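Local coordinates for dextranase (Pseudarthrobacter oxydans, PDB 6NZS), which catalyses the endohydrolysis of (1->6)-alpha-D-glucosidic linkages in dextran, at residues T55-P60 / T84-S89; I230-G235 / K252-A257. All coordinates share one frame; numbering follows the deposited sequence.

Interaction 1. Residues T55-P60 / T84-S89; sequences TYMSIP and TMSWSS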
ATOM      1  N   THR A  55       5.773 -10.664  16.075  1.00  9.18           N
ATOM      2  CA  THR A  55       4.973 -10.681  14.853  1.00  8.71           C
ATOM      3  C   THR A  55       3.580 -10.182  15.209  1.00  8.58           C
ATOM      4  O   THR A  55       2.835 -10.856  15.936  1.00  9.90           O
ATOM      5  CB  THR A  55       4.926 -12.059  14.197  1.00  9.10           C
ATOM      6  OG1 THR A  55       6.262 -12.520  13.946  1.00 10.07           O
ATOM      7  CG2 THR A  55       4.175 -11.987  12.871  1.00 10.96           C
ATOM      8  N   TYR A  56       3.248  -9.004  14.698  1.00  8.44           N
ATOM      9  CA  TYR A  56       1.929  -8.400  14.825  1.00  8.86           C
ATOM     10  C   TYR A  56       0.943  -9.098  13.899  1.00  9.45           C
ATOM     11  O   TYR A  56       1.325  -9.825  12.985  1.00  9.47           O
ATOM     12  CB  TYR A  56       1.996  -6.933  14.397  1.00  9.23           C
ATOM     13  CG  TYR A  56       2.969  -6.117  15.215  1.00 10.66           C
ATOM     14  CD1 TYR A  56       2.583  -5.583  16.437  1.00 10.18           C
ATOM     15  CD2 TYR A  56       4.272  -5.879  14.772  1.00 10.12           C
ATOM     16  CE1 TYR A  56       3.464  -4.843  17.207  1.00  9.98           C
ATOM     17  CE2 TYR A  56       5.159  -5.135  15.531  1.00  9.34           C
ATOM     18  CZ  TYR A  56       4.753  -4.627  16.752  1.00  9.78           C
ATOM     19  OH  TYR A  56       5.636  -3.889  17.512  1.00 10.29           O
ATOM     20  N   MET A  57      -0.350  -8.849  14.120  1.00  9.35           N
ATOM     21  CA  MET A  57      -1.363  -9.384  13.214  1.00  8.22           C
ATOM     22  C   MET A  57      -2.572  -8.456  13.139  1.00 10.01           C
ATOM     23  O   MET A  57      -3.047  -7.941  14.158  1.00  9.89           O
ATOM     24  CB  MET A  57      -1.814 -10.803  13.603  1.00  9.23           C
ATOM     25  CG  MET A  57      -2.712 -11.461  12.554  1.00  9.68           C
ATOM     26  SD  MET A  57      -3.119 -13.178  12.923  1.00 11.09           S
ATOM     27  CE  MET A  57      -4.247 -12.944  14.283  1.00 13.35           C
ATOM     28  N   SER A  58      -3.063  -8.254  11.919  1.00  9.10           N
ATOM     29  CA  SER A  58      -4.286  -7.508  11.659  1.00  9.14           C
ATOM     30  C   SER A  58      -5.320  -8.454  11.069  1.00  9.90           C
ATOM     31  O   SER A  58      -4.977  -9.353  10.297  1.00  9.73           O
ATOM     32  CB  SER A  58      -3.994  -6.375  10.670  1.00 10.51           C
ATOM     33  OG  SER A  58      -5.187  -5.792  10.181  1.00 10.94           O
ATOM     34  N   ILE A  59      -6.580  -8.283  11.468  1.00  8.61           N
ATOM     35  CA  ILE A  59      -7.680  -9.076  10.918  1.00 10.26           C
ATOM     36  C   ILE A  59      -8.768  -8.123  10.436  1.00  8.75           C
ATOM     37  O   ILE A  59      -8.834  -6.963  10.875  1.00  9.20           O
ATOM     38  CB  ILE A  59      -8.223 -10.109  11.941  1.00 10.96           C
ATOM     39  CG1 ILE A  59      -9.001  -9.432  13.075  1.00  9.46           C
ATOM     40  CG2 ILE A  59      -7.090 -10.938  12.505  1.00 11.07           C
ATOM     41  CD1 ILE A  59      -9.677 -10.441  14.035  1.00 14.01           C
ATOM     42  N   PRO A  60      -9.618  -8.574   9.507  1.00  9.65           N
ATOM     43  CA  PRO A  60     -10.613  -7.676   8.900  1.00 10.52           C
ATOM     44  C   PRO A  60     -11.554  -7.087   9.942  1.00  9.49           C
ATOM     45  O   PRO A  60     -12.144  -7.810  10.750  1.00 11.66           O
ATOM     46  CB  PRO A  60     -11.353  -8.589   7.911  1.00 10.41           C
ATOM     47  CG  PRO A  60     -10.348  -9.660   7.572  1.00 10.80           C
ATOM     48  CD  PRO A  60      -9.584  -9.890   8.846  1.00 11.15           C
ATOM     49  N   THR A  84      -5.987 -13.062   7.206  1.00  9.07           N
ATOM     50  CA  THR A  84      -5.290 -12.243   8.185  1.00  8.72           C
ATOM     51  C   THR A  84      -3.984 -11.783   7.567  1.00  8.35           C
ATOM     52  O   THR A  84      -3.503 -12.367   6.591  1.00  9.07           O
ATOM     53  CB  THR A  84      -4.951 -12.990   9.497  1.00  8.65           C
ATOM     54  OG1 THR A  84      -3.937 -13.987   9.259  1.00  9.68           O
ATOM     55  CG2 THR A  84      -6.182 -13.657  10.084  1.00 10.03           C
ATOM     56  N   MET A  85      -3.409 -10.733   8.150  1.00  7.99           N
ATOM     57  CA  MET A  85      -2.104 -10.242   7.716  1.00  7.88           C
ATOM     58  C   MET A  85      -1.207 -10.095   8.935  1.00  8.40           C
ATOM     59  O   MET A  85      -1.460  -9.245   9.794  1.00  9.21           O
ATOM     60  CB  MET A  85      -2.215  -8.927   6.947  1.00  8.73           C
ATOM     61  CG  MET A  85      -0.845  -8.373   6.521  1.00  9.91           C
ATOM     62  SD  MET A  85      -0.934  -7.006   5.341  1.00 11.24           S
ATOM     63  CE  MET A  85      -1.460  -7.883   3.876  1.00 12.36           C
ATOM     64  N   SER A  86      -0.168 -10.916   9.009  1.00  7.89           N
ATOM     65  CA  SER A  86       0.829 -10.828  10.065  1.00  8.01           C
ATOM     66  C   SER A  86       2.066 -10.129   9.520  1.00  7.63           C
ATOM     67  O   SER A  86       2.356 -10.194   8.322  1.00  8.67           O
ATOM     68  CB  SER A  86       1.244 -12.214  10.570  1.00  8.40           C
ATOM     69  OG  SER A  86       0.152 -12.903  11.162  1.00  9.72           O
ATOM     70  N   TRP A  87       2.796  -9.448  10.400  1.00  8.49           N
ATOM     71  CA  TRP A  87       4.035  -8.809   9.963  1.00  8.15           C
ATOM     72  C   TRP A  87       4.974  -8.656  11.144  1.00  9.08           C
ATOM     73  O   TRP A  87       4.538  -8.455  12.281  1.00  9.91           O
ATOM     74  CB  TRP A  87       3.803  -7.454   9.281  1.00  9.77           C
ATOM     75  CG  TRP A  87       3.511  -6.310  10.226  1.00  8.97           C
ATOM     76  CD1 TRP A  87       4.404  -5.394  10.706  1.00  9.39           C
ATOM     77  CD2 TRP A  87       2.239  -5.975  10.802  1.00  9.10           C
ATOM     78  NE1 TRP A  87       3.767  -4.507  11.547  1.00  9.39           N
ATOM     79  CE2 TRP A  87       2.437  -4.846  11.621  1.00  8.64           C
ATOM     80  CE3 TRP A  87       0.951  -6.529  10.709  1.00  9.77           C
ATOM     81  CZ2 TRP A  87       1.398  -4.251  12.338  1.00 10.63           C
ATOM     82  CZ3 TRP A  87      -0.076  -5.940  11.429  1.00  9.68           C
ATOM     83  CH2 TRP A  87       0.154  -4.820  12.236  1.00 10.27           C
ATOM     84  N   SER A  88       6.271  -8.764  10.860  1.00  9.25           N
ATOM     85  CA  SER A  88       7.305  -8.605  11.869  1.00  9.44           C
ATOM     86  C   SER A  88       8.328  -7.612  11.354  1.00  8.84           C
ATOM     87  O   SER A  88       8.820  -7.758  10.228  1.00  9.97           O
ATOM     88  CB  SER A  88       7.990  -9.949  12.149  1.00 10.02           C
ATOM     89  OG  SER A  88       8.990  -9.809  13.144  1.00 11.28           O
ATOM     90  N   SER A  89       8.641  -6.612  12.173  1.00  8.73           N
ATOM     91  CA  SER A  89       9.701  -5.651  11.893  1.00  8.67           C
ATOM     92  C   SER A  89      10.890  -5.887  12.815  1.00  9.72           C
ATOM     93  O   SER A  89      10.747  -6.295  13.971  1.00 10.22           O
ATOM     94  CB  SER A  89       9.213  -4.215  12.112  1.00  8.94           C
ATOM     95  OG  SER A  89       8.311  -3.841  11.082  1.00 10.16           O
TER
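Y56 to S58 runs antiparallel to M85 to W87, with Y56-W87 and S58-M85 as hydrogen-bonded pairs and M57-S86 as the non-hydrogen-bonded pair between them. The S58-M85 pair has the straighter bonds. M85 N gives S58 O a nearly straight bond of 3.0 Å, and S58 N returns one to M85 O. At the other pair W87 N bonds Y56 O, and the bond from Y56 N to W87 O is more bent.

Y56 and W87 carry the side-chain contact. The CB of Y56 sits over one face of the indole, 3.4 Å from the centroid of its six-membered ring and almost on the normal, a CH-pi contact. W87 CG lies between its own backbone N and carbonyl carbon (chi1 77°), which leans the indole across the neighbouring strand. The phenol ring lies roughly parallel to the indole, with planes at 24°, but is slid toward the pyrrole side and barely overlaps it. Y56 OH is bonded to H15 and W13, and F189 meets the W87 ring.

M57 and S86 lie on the other face, with T84 beside them. M57 CG passes S86 OG at 3.5 Å, and the bend at chi3 turns the terminal methyl away from T84. SD is also 3.8 Å from T84 OG1. Beyond the strand end, the methyls I59 CG2 and T84 CG2 touch.

This is strand pairing within the N-terminal Ig-like domain. S58 OG reaches past it to E336 and W364, in the solenoid region of the chain. The hydroxyls of S86 and T84 are bonded to S34 and N184. The hydroxyls of Y56, S58, T84 and S86 thus have partners outside the pair, and what holds the Y56 side chain to W87 is mainly carbon over the indole face.

Interaction 2. Residues I230-G235 / K252-A257; sequences IYFKPG and KWVYLA
One face of the Y231 ring is covered by the edge of Y255, whose CD2 stands 3.5 Å above the plane, over the ring centre. The planes meet at 53° and the centroids are 4.7 Å apart, an edge-to-face pair. The F232 ring has Y255 O in plane at its edge. V254 CG1 also lies at the ring edge, while L256 CD2 comes in obliquely. Such stacking of like residues in parallel strands is characteristic of a beta-solenoid, here the right-handed parallel beta-helix of family 49.

The strands 230-232 and 253-256 run at 5° to each other. Four backbone bonds join them, given in turn by the two strands: I230 N to W253 O, Y255 N to I230 O, F232 N to Y255 O, A257 N to F232 O.

Both tyrosines hold CG on the far side from the backbone N (chi1 -173° for Y231), and their side chains point the same way. Both also touch P204, and Y213 meets Y231. Were Y231 replaced by alanine, the CD2-CE2 edge of Y255 would probably lose the ring face it packs on, and a gap would be likely beside P204.

I230, F232, V254 and L256 point to the opposite face of the sheet. F232 CD1 meets L256 CD2 at 3.5 Å. F266 touches both F232 and V254, and L247 touches both I230 and V254. F266 and L247 belong to strands of another parallel sheet of the solenoid, so this face packs between the two sheets.

Past the strand ends, the chain of P234 stays close to A257. The methyl A257 CB lies 3.2 Å from F232 O and 3.8 Å from P234 CD.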
ATOM      1  N   ILE A 230       6.613  14.980  20.038  1.00 12.36           N
ATOM      2  CA  ILE A 230       5.922  13.939  20.786  1.00 12.65           C
ATOM      3  C   ILE A 230       6.641  12.634  20.487  1.00 12.66           C
ATOM      4  O   ILE A 230       6.711  12.211  19.325  1.00 12.46           O
ATOM      5  CB  ILE A 230       4.431  13.863  20.429  1.00 12.84           C
ATOM      6  CG1 ILE A 230       3.755  15.216  20.678  1.00 14.33           C
ATOM      7  CG2 ILE A 230       3.759  12.770  21.251  1.00 14.96           C
ATOM      8  CD1 ILE A 230       2.342  15.307  20.141  1.00 14.99           C
ATOM      9  N   TYR A 231       7.193  12.014  21.528  1.00 12.15           N
ATOM     10  CA  TYR A 231       8.089  10.866  21.407  1.00 12.13           C
ATOM     11  C   TYR A 231       7.427   9.695  22.115  1.00 13.03           C
ATOM     12  O   TYR A 231       7.284   9.712  23.342  1.00 13.29           O
ATOM     13  CB  TYR A 231       9.415  11.219  22.076  1.00 13.04           C
ATOM     14  CG  TYR A 231      10.551  10.221  21.935  1.00 13.09           C
ATOM     15  CD1 TYR A 231      10.445   8.921  22.416  1.00 13.71           C
ATOM     16  CD2 TYR A 231      11.755  10.608  21.353  1.00 14.34           C
ATOM     17  CE1 TYR A 231      11.496   8.030  22.302  1.00 13.58           C
ATOM     18  CE2 TYR A 231      12.806   9.722  21.232  1.00 15.82           C
ATOM     19  CZ  TYR A 231      12.667   8.436  21.709  1.00 15.78           C
ATOM     20  OH  TYR A 231      13.721   7.548  21.594  1.00 18.69           O
ATOM     21  N   PHE A 232       7.027   8.679  21.350  1.00 11.78           N
ATOM     22  CA  PHE A 232       6.413   7.479  21.913  1.00 13.09           C
ATOM     23  C   PHE A 232       7.503   6.439  22.136  1.00 13.89           C
ATOM     24  O   PHE A 232       8.040   5.872  21.177  1.00 13.34           O
ATOM     25  CB  PHE A 232       5.331   6.926  20.990  1.00 12.07           C
ATOM     26  CG  PHE A 232       4.084   7.759  20.943  1.00 11.88           C
ATOM     27  CD1 PHE A 232       3.960   8.792  20.025  1.00 13.11           C
ATOM     28  CD2 PHE A 232       3.021   7.490  21.795  1.00 12.76           C
ATOM     29  CE1 PHE A 232       2.808   9.557  19.972  1.00 13.31           C
ATOM     30  CE2 PHE A 232       1.856   8.250  21.740  1.00 12.65           C
ATOM     31  CZ  PHE A 232       1.754   9.283  20.829  1.00 13.10           C
ATOM     32  N   LYS A 233       7.841   6.200  23.397  1.00 13.32           N
ATOM     33  CA  LYS A 233       8.775   5.147  23.745  1.00 12.05           C
ATOM     34  C   LYS A 233       8.131   3.794  23.462  1.00 13.07           C
ATOM     35  O   LYS A 233       6.915   3.705  23.265  1.00 13.23           O
ATOM     36  CB  LYS A 233       9.145   5.263  25.228  1.00 15.40           C
ATOM     37  CG  LYS A 233      10.028   6.466  25.538  1.00 16.55           C
ATOM     38  CD  LYS A 233      10.565   6.435  26.962  1.00 25.45           C
ATOM     39  CE  LYS A 233       9.478   6.710  27.980  1.00 32.21           C
ATOM     40  NZ  LYS A 233      10.007   6.671  29.378  1.00 37.36           N
ATOM     41  N   PRO A 234       8.921   2.722  23.429  1.00 12.56           N
ATOM     42  CA  PRO A 234       8.322   1.392  23.263  1.00 12.16           C
ATOM     43  C   PRO A 234       7.244   1.166  24.314  1.00 13.65           C
ATOM     44  O   PRO A 234       7.399   1.541  25.482  1.00 15.00           O
ATOM     45  CB  PRO A 234       9.511   0.440  23.440  1.00 12.31           C
ATOM     46  CG  PRO A 234      10.690   1.249  23.029  1.00 14.85           C
ATOM     47  CD  PRO A 234      10.395   2.658  23.488  1.00 13.77           C
ATOM     48  N   GLY A 235       6.144   0.567  23.890  1.00 12.76           N
ATOM     49  CA  GLY A 235       4.975   0.413  24.730  1.00 12.93           C
ATOM     50  C   GLY A 235       3.720   0.501  23.887  1.00 12.90           C
ATOM     51  O   GLY A 235       3.778   0.578  22.662  1.00 14.17           O
ATOM     52  N   LYS A 252       6.217  19.798  15.775  1.00 13.45           N
ATOM     53  CA  LYS A 252       6.833  19.644  14.466  1.00 13.12           C
ATOM     54  C   LYS A 252       7.250  18.212  14.175  1.00 14.22           C
ATOM     55  O   LYS A 252       7.651  17.920  13.044  1.00 14.67           O
ATOM     56  CB  LYS A 252       8.064  20.561  14.343  1.00 16.96           C
ATOM     57  CG  LYS A 252       9.195  20.203  15.309  1.00 15.56           C
ATOM     58  CD  LYS A 252      10.334  21.222  15.309  1.00 23.30           C
ATOM     59  CE  LYS A 252      11.508  20.706  16.139  1.00 25.71           C
ATOM     60  NZ  LYS A 252      12.627  21.689  16.238  1.00 32.14           N
ATOM     61  N   TRP A 253       7.165  17.316  15.154  1.00 12.05           N
ATOM     62  CA  TRP A 253       7.725  15.978  15.003  1.00 12.76           C
ATOM     63  C   TRP A 253       6.944  15.017  15.882  1.00 12.82           C
ATOM     64  O   TRP A 253       6.788  15.263  17.082  1.00 12.24           O
ATOM     65  CB  TRP A 253       9.191  16.012  15.446  1.00 12.41           C
ATOM     66  CG  TRP A 253      10.069  14.858  15.026  1.00 11.67           C
ATOM     67  CD1 TRP A 253       9.682  13.599  14.637  1.00 12.47           C
ATOM     68  CD2 TRP A 253      11.496  14.873  14.972  1.00 13.46           C
ATOM     69  NE1 TRP A 253      10.792  12.840  14.336  1.00 11.99           N
ATOM     70  CE2 TRP A 253      11.916  13.603  14.533  1.00 13.15           C
ATOM     71  CE3 TRP A 253      12.460  15.852  15.238  1.00 13.88           C
ATOM     72  CZ2 TRP A 253      13.264  13.284  14.361  1.00 14.11           C
ATOM     73  CZ3 TRP A 253      13.794  15.532  15.076  1.00 14.84           C
ATOM     74  CH2 TRP A 253      14.186  14.261  14.637  1.00 16.32           C
ATOM     75  N   VAL A 254       6.459  13.924  15.288  1.00 11.59           N
ATOM     76  CA  VAL A 254       5.925  12.784  16.027  1.00 11.44           C
ATOM     77  C   VAL A 254       6.847  11.603  15.757  1.00 10.52           C
ATOM     78  O   VAL A 254       7.128  11.285  14.593  1.00 10.71           O
ATOM     79  CB  VAL A 254       4.477  12.469  15.611  1.00 12.81           C
ATOM     80  CG1 VAL A 254       4.043  11.125  16.193  1.00 13.38           C
ATOM     81  CG2 VAL A 254       3.550  13.592  16.069  1.00 13.50           C
ATOM     82  N   TYR A 255       7.347  10.981  16.821  1.00 10.50           N
ATOM     83  CA  TYR A 255       8.297   9.883  16.716  1.00 10.80           C
ATOM     84  C   TYR A 255       7.702   8.645  17.368  1.00 12.21           C
ATOM     85  O   TYR A 255       7.279   8.689  18.528  1.00 11.63           O
ATOM     86  CB  TYR A 255       9.634  10.240  17.391  1.00 10.01           C
ATOM     87  CG  TYR A 255      10.618   9.100  17.332  1.00 10.35           C
ATOM     88  CD1 TYR A 255      11.195   8.720  16.127  1.00 10.09           C
ATOM     89  CD2 TYR A 255      10.944   8.381  18.468  1.00 11.12           C
ATOM     90  CE1 TYR A 255      12.077   7.656  16.055  1.00  9.93           C
ATOM     91  CE2 TYR A 255      11.838   7.314  18.410  1.00 11.42           C
ATOM     92  CZ  TYR A 255      12.393   6.952  17.199  1.00 10.79           C
ATOM     93  OH  TYR A 255      13.269   5.887  17.132  1.00 13.58           O
ATOM     94  N   LEU A 256       7.672   7.544  16.623  1.00 10.91           N
ATOM     95  CA  LEU A 256       7.205   6.250  17.121  1.00 10.83           C
ATOM     96  C   LEU A 256       8.423   5.340  17.195  1.00  9.94           C
ATOM     97  O   LEU A 256       8.930   4.891  16.165  1.00 11.70           O
ATOM     98  CB  LEU A 256       6.152   5.641  16.192  1.00 11.64           C
ATOM     99  CG  LEU A 256       4.961   6.504  15.773  1.00 14.56           C
ATOM    100  CD1 LEU A 256       3.981   5.669  14.960  1.00 16.25           C
ATOM    101  CD2 LEU A 256       4.262   7.098  16.974  1.00 17.28           C
ATOM    102  N   ALA A 257       8.896   5.069  18.403  1.00 10.75           N
ATOM    103  CA  ALA A 257      10.082   4.251  18.558  1.00 11.52           C
ATOM    104  C   ALA A 257       9.814   2.842  18.045  1.00 11.28           C
ATOM    105  O   ALA A 257       8.666   2.385  18.015  1.00 11.36           O
ATOM    106  CB  ALA A 257      10.469   4.172  20.033  1.00 13.11           C
TER

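Interaction 1 comes first along the chain and closes before interaction 2 opens. Their centres are about 21 Å apart, and their nearest atoms are about 7 Å apart without touching. They share no strand. Interaction 1 pairs strands 51-58 and 84-92, about 14 Å from the centre of the chain. Interaction 2 pairs strands 229-232 and 253-256, near the start of the solenoid and about 23 Å from that centre. The two contacts are thus one antiparallel pair in the Ig-like domain and one parallel pair in the solenoid. P60, at the end of segment 55-60, packs on W364, so the Ig-like domain rests against later solenoid turns.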